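Local coordinates for protein ribonucleoside triphosphate reductase (Lactobacillus leichmannii, PDB 1L1L) that reduces ribonucleoside triphosphates to 2'-deoxyribonucleoside triphosphates as a monomeric, B12-dependent (class II) reductase that is allosterically regulated, at residues Met563-Gly568 with Ile628-Ala633; Gly568-Gln573 with Val613-Pro618. All blocks are in the same frame, centred on the assembly; numbering follows the deposited sequence.

Contact 1 (Met563-Gly568 with Ile628-Ala633); sequences MHFHYG and IAEQFA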
# COMPACT_ATOMS: atom_id res chain seq x y z
N MET A 563 12.10 -0.03 -8.66
CA MET A 563 12.92 0.12 -9.85
C MET A 563 13.23 1.58 -10.16
O MET A 563 13.88 1.87 -11.16
CB MET A 563 12.22 -0.50 -11.06
CG MET A 563 10.89 0.14 -11.39
SD MET A 563 10.41 -0.17 -13.10
CE MET A 563 10.93 1.36 -13.86
N HIS A 564 12.77 2.49 -9.31
CA HIS A 564 12.99 3.92 -9.50
C HIS A 564 14.48 4.32 -9.48
O HIS A 564 15.31 3.64 -8.88
CB HIS A 564 12.29 4.73 -8.41
CG HIS A 564 10.80 4.69 -8.49
ND1 HIS A 564 10.11 3.99 -9.45
CD2 HIS A 564 9.86 5.31 -7.73
CE1 HIS A 564 8.82 4.17 -9.29
NE2 HIS A 564 8.63 4.97 -8.26
N PHE A 565 14.79 5.43 -10.12
CA PHE A 565 16.15 5.96 -10.16
C PHE A 565 16.23 6.98 -9.04
O PHE A 565 15.22 7.39 -8.48
CB PHE A 565 16.42 6.62 -11.50
CG PHE A 565 16.55 5.64 -12.63
CD1 PHE A 565 17.77 5.03 -12.91
CD2 PHE A 565 15.44 5.30 -13.41
CE1 PHE A 565 17.89 4.09 -13.93
CE2 PHE A 565 15.55 4.35 -14.43
CZ PHE A 565 16.78 3.75 -14.70
N HIS A 566 17.45 7.40 -8.70
CA HIS A 566 17.63 8.38 -7.64
C HIS A 566 17.28 9.79 -8.09
O HIS A 566 17.44 10.13 -9.27
CB HIS A 566 19.08 8.34 -7.16
CG HIS A 566 19.41 7.13 -6.35
ND1 HIS A 566 18.97 6.96 -5.05
CD2 HIS A 566 20.14 6.03 -6.65
CE1 HIS A 566 19.40 5.80 -4.59
NE2 HIS A 566 20.11 5.21 -5.54
N TYR A 567 16.79 10.60 -7.16
CA TYR A 567 16.46 11.98 -7.50
C TYR A 567 17.74 12.72 -7.89
O TYR A 567 17.70 13.62 -8.72
CB TYR A 567 15.78 12.66 -6.31
CG TYR A 567 15.44 14.11 -6.57
CD1 TYR A 567 16.34 15.13 -6.26
CD2 TYR A 567 14.23 14.46 -7.17
CE1 TYR A 567 16.04 16.45 -6.54
CE2 TYR A 567 13.93 15.78 -7.46
CZ TYR A 567 14.83 16.77 -7.13
OH TYR A 567 14.53 18.08 -7.40
N GLY A 568 18.86 12.33 -7.29
CA GLY A 568 20.14 12.97 -7.58
C GLY A 568 21.34 12.22 -7.00
O GLY A 568 21.19 11.48 -6.04
N ILE A 628 11.81 9.14 -21.02
CA ILE A 628 10.58 8.40 -20.80
C ILE A 628 10.69 7.04 -21.50
O ILE A 628 10.25 6.02 -20.98
CB ILE A 628 9.36 9.20 -21.33
CG1 ILE A 628 8.06 8.44 -21.03
CG2 ILE A 628 9.51 9.49 -22.82
CD1 ILE A 628 6.80 9.19 -21.45
N ALA A 629 11.30 7.02 -22.68
CA ALA A 629 11.46 5.77 -23.42
C ALA A 629 12.23 4.73 -22.61
O ALA A 629 11.88 3.55 -22.60
CB ALA A 629 12.17 6.02 -24.75
N GLU A 630 13.28 5.17 -21.93
CA GLU A 630 14.08 4.24 -21.13
C GLU A 630 13.34 3.74 -19.90
O GLU A 630 13.54 2.61 -19.47
CB GLU A 630 15.40 4.88 -20.70
CG GLU A 630 16.34 3.85 -20.09
CD GLU A 630 17.65 4.43 -19.63
OE1 GLU A 630 18.07 5.47 -20.19
OE2 GLU A 630 18.27 3.85 -18.71
N GLN A 631 12.50 4.58 -19.30
CA GLN A 631 11.75 4.16 -18.13
C GLN A 631 10.76 3.05 -18.52
O GLN A 631 10.61 2.08 -17.79
CB GLN A 631 11.02 5.35 -17.50
CG GLN A 631 11.96 6.37 -16.88
CD GLN A 631 11.25 7.52 -16.20
OE1 GLN A 631 10.50 7.33 -15.24
NE2 GLN A 631 11.49 8.73 -16.69
N PHE A 632 10.09 3.21 -19.65
CA PHE A 632 9.16 2.19 -20.13
C PHE A 632 9.92 0.87 -20.33
O PHE A 632 9.49 -0.19 -19.85
CB PHE A 632 8.53 2.62 -21.46
CG PHE A 632 7.19 3.29 -21.31
CD1 PHE A 632 6.02 2.54 -21.31
CD2 PHE A 632 7.10 4.67 -21.20
CE1 PHE A 632 4.77 3.16 -21.21
CE2 PHE A 632 5.86 5.30 -21.10
CZ PHE A 632 4.69 4.54 -21.11
N ALA A 633 11.05 0.94 -21.03
CA ALA A 633 11.86 -0.26 -21.29
C ALA A 633 12.30 -0.94 -20.00
O ALA A 633 12.30 -2.16 -19.92
CB ALA A 633 13.09 0.10 -22.13
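Met563 reaches from a loop to the first turn of helix 628-641, at Gln631. Its atoms approach the backbone carbonyl of Gln631 step by step. Met563 CB lies 7.4 Å from Gln631 O, and CG is only slightly closer. SD of Met563 comes to 5.2 Å from Gln631 O. Met563 CE alone touches Gln631 O, at 4.0 Å. The side chain has CG between the backbone N and the carbonyl carbon (chi1 61°), and a bend at chi3 turns the methyl toward the helix. This is van der Waals contact between a methyl and a helix carbonyl, with no hydrogen bond. Other side chains also meet Met563: Thr634, Gln635 and Leu638 further along the helix, and Cys649 beyond it.

Phe565 makes the second touch. Its CZ lies 4.3 Å from Glu630 OE2, and the carboxylate approaches the ring obliquely. Glu630 OE2 is salt-bridged to Arg488, whose side chain Phe565 also contacts. The aliphatic part of Gln631 stays looser, with CG 4.8 Å from Phe565 CE2. Its amide NE2 is held by the backbone oxygens of Val626 and Thr652.

The Thr652 bond ties the helix to strand 650-653 at the margin of a mixed sheet. A helix packed on this edge strand, with a loop laid against its first turn, is consistent with the helical layer around the enzyme's alpha-beta barrel.

Contact 2 (Gly568-Gln573 with Val613-Pro618); sequences GAYLIQ and VGADNP
Tyr570 OH donates a 2.8 Å hydrogen bond to Asp616 OD1. The hydroxyl meets OD1 on its syn side but lies 33° out of the carboxylate plane. Asp616 OD2 is about as near to the hydroxyl, yet the angle there is too poor for a second bond. Seen from the ring, OD1 sits at the edge, in the ring plane. The two side chains cross at about a right angle.

Tyr570 has CG beside the backbone N and anti to the carbonyl carbon, and its phenol extends toward the loop. Ala615 then covers one face of the ring. Its CB lies 4.2 Å from the centroid of the Tyr570 ring, 28° off the normal, which makes a CH-pi contact. The closest ring atom is Tyr570 CZ, 3.7 Å from Ala615 CB. The same methyl of Ala615 also meets Ala569, CB to CB at 4.0 Å. It thus rests against both the phenol face and the Ala569 methyl, which lie on the same side of it.

Both loop residues come from the middle of a type I beta turn, Gly614 to Asn617. The turn is closed by the bond from Asn617 N to Gly614 O, and it presents a methyl and a carboxylate together to one tyrosine.

Lys611 and Lys695 form long, weak ion pairs with Asp616 OD2. Both also touch the Tyr570 side chain. These charges may slightly favour an ionised carboxylate, which is consistent with Asp616 acting as acceptor for the phenol.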
# COMPACT_ATOMS: atom_id res chain seq x y z
N GLY A 568 18.86 12.33 -7.29
CA GLY A 568 20.14 12.97 -7.58
C GLY A 568 21.34 12.22 -7.00
O GLY A 568 21.19 11.48 -6.04
N ALA A 569 22.52 12.42 -7.57
CA ALA A 569 23.75 11.75 -7.10
C ALA A 569 24.13 12.16 -5.68
O ALA A 569 24.40 11.32 -4.82
CB ALA A 569 24.89 12.06 -8.05
N TYR A 570 24.17 13.47 -5.46
CA TYR A 570 24.49 14.03 -4.16
C TYR A 570 23.36 14.98 -3.81
O TYR A 570 23.03 15.88 -4.59
CB TYR A 570 25.81 14.79 -4.23
CG TYR A 570 27.00 13.92 -4.55
CD1 TYR A 570 27.57 13.10 -3.57
CD2 TYR A 570 27.55 13.89 -5.83
CE1 TYR A 570 28.65 12.28 -3.86
CE2 TYR A 570 28.64 13.07 -6.13
CZ TYR A 570 29.18 12.27 -5.14
OH TYR A 570 30.25 11.45 -5.43
N LEU A 571 22.76 14.78 -2.65
CA LEU A 571 21.64 15.62 -2.26
C LEU A 571 21.60 15.94 -0.77
O LEU A 571 22.24 15.26 0.04
CB LEU A 571 20.32 14.92 -2.58
CG LEU A 571 19.95 14.42 -3.97
CD1 LEU A 571 18.87 13.36 -3.84
CD2 LEU A 571 19.47 15.58 -4.83
N ILE A 572 20.84 16.97 -0.44
CA ILE A 572 20.60 17.32 0.95
C ILE A 572 19.14 16.91 1.08
O ILE A 572 18.27 17.51 0.44
CB ILE A 572 20.68 18.83 1.23
CG1 ILE A 572 22.12 19.32 1.19
CG2 ILE A 572 20.04 19.12 2.59
CD1 ILE A 572 23.04 18.64 2.18
N GLN A 573 18.86 15.87 1.85
CA GLN A 573 17.47 15.46 2.02
C GLN A 573 16.96 16.01 3.33
O GLN A 573 17.60 15.86 4.37
CB GLN A 573 17.34 13.94 1.98
CG GLN A 573 17.56 13.38 0.58
CD GLN A 573 16.75 12.12 0.33
OE1 GLN A 573 15.54 12.10 0.53
NE2 GLN A 573 17.42 11.07 -0.12
N VAL A 613 24.40 5.44 -4.43
CA VAL A 613 25.31 4.42 -4.91
C VAL A 613 25.65 4.74 -6.36
O VAL A 613 24.78 5.18 -7.12
CB VAL A 613 24.66 3.03 -4.85
CG1 VAL A 613 25.57 1.99 -5.45
CG2 VAL A 613 24.33 2.68 -3.41
N GLY A 614 26.90 4.52 -6.73
CA GLY A 614 27.31 4.78 -8.10
C GLY A 614 27.24 6.24 -8.49
O GLY A 614 27.22 6.57 -9.68
N ALA A 615 27.21 7.12 -7.49
CA ALA A 615 27.13 8.56 -7.72
C ALA A 615 28.16 9.07 -8.72
O ALA A 615 27.88 9.98 -9.51
CB ALA A 615 27.27 9.30 -6.39
N ASP A 616 29.36 8.49 -8.69
CA ASP A 616 30.43 8.92 -9.58
C ASP A 616 30.61 8.07 -10.83
O ASP A 616 31.64 8.14 -11.50
CB ASP A 616 31.75 8.99 -8.81
CG ASP A 616 31.71 10.01 -7.69
OD1 ASP A 616 31.31 11.16 -7.97
OD2 ASP A 616 32.09 9.66 -6.55
N ASN A 617 29.61 7.24 -11.13
CA ASN A 617 29.68 6.40 -12.32
C ASN A 617 29.07 7.20 -13.46
O ASN A 617 27.99 7.78 -13.32
CB ASN A 617 28.88 5.12 -12.11
CG ASN A 617 28.98 4.17 -13.29
OD1 ASN A 617 28.84 4.58 -14.44
ND2 ASN A 617 29.20 2.90 -13.01
N PRO A 618 29.75 7.26 -14.61
CA PRO A 618 29.21 8.01 -15.74
C PRO A 618 27.88 7.44 -16.23
O PRO A 618 27.15 8.08 -16.98
CB PRO A 618 30.32 7.92 -16.78
CG PRO A 618 30.96 6.58 -16.46
CD PRO A 618 31.02 6.60 -14.96

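In the fold
Following the chain from the N terminus, helix 551-557 leads into the loop that holds 563-568. Contact 1 starts there. Gly568 is shared, and the chain passes directly into contact 2 as strand 570-578 begins. The chain then runs through helix 583-589 and strand 593-596, and returns along strand 603-611, antiparallel to strand 570-578. The turn after that strand closes contact 2. Helix 628-641 follows and closes the larger loop of contact 1, so contact 2 is nested inside it. The centres lie about 15 Å apart. Contact 2 joins the start of strand 570-578 to the turn that follows its antiparallel neighbour. Contact 1 links the approach to that sheet with the helix beside strand 650-653.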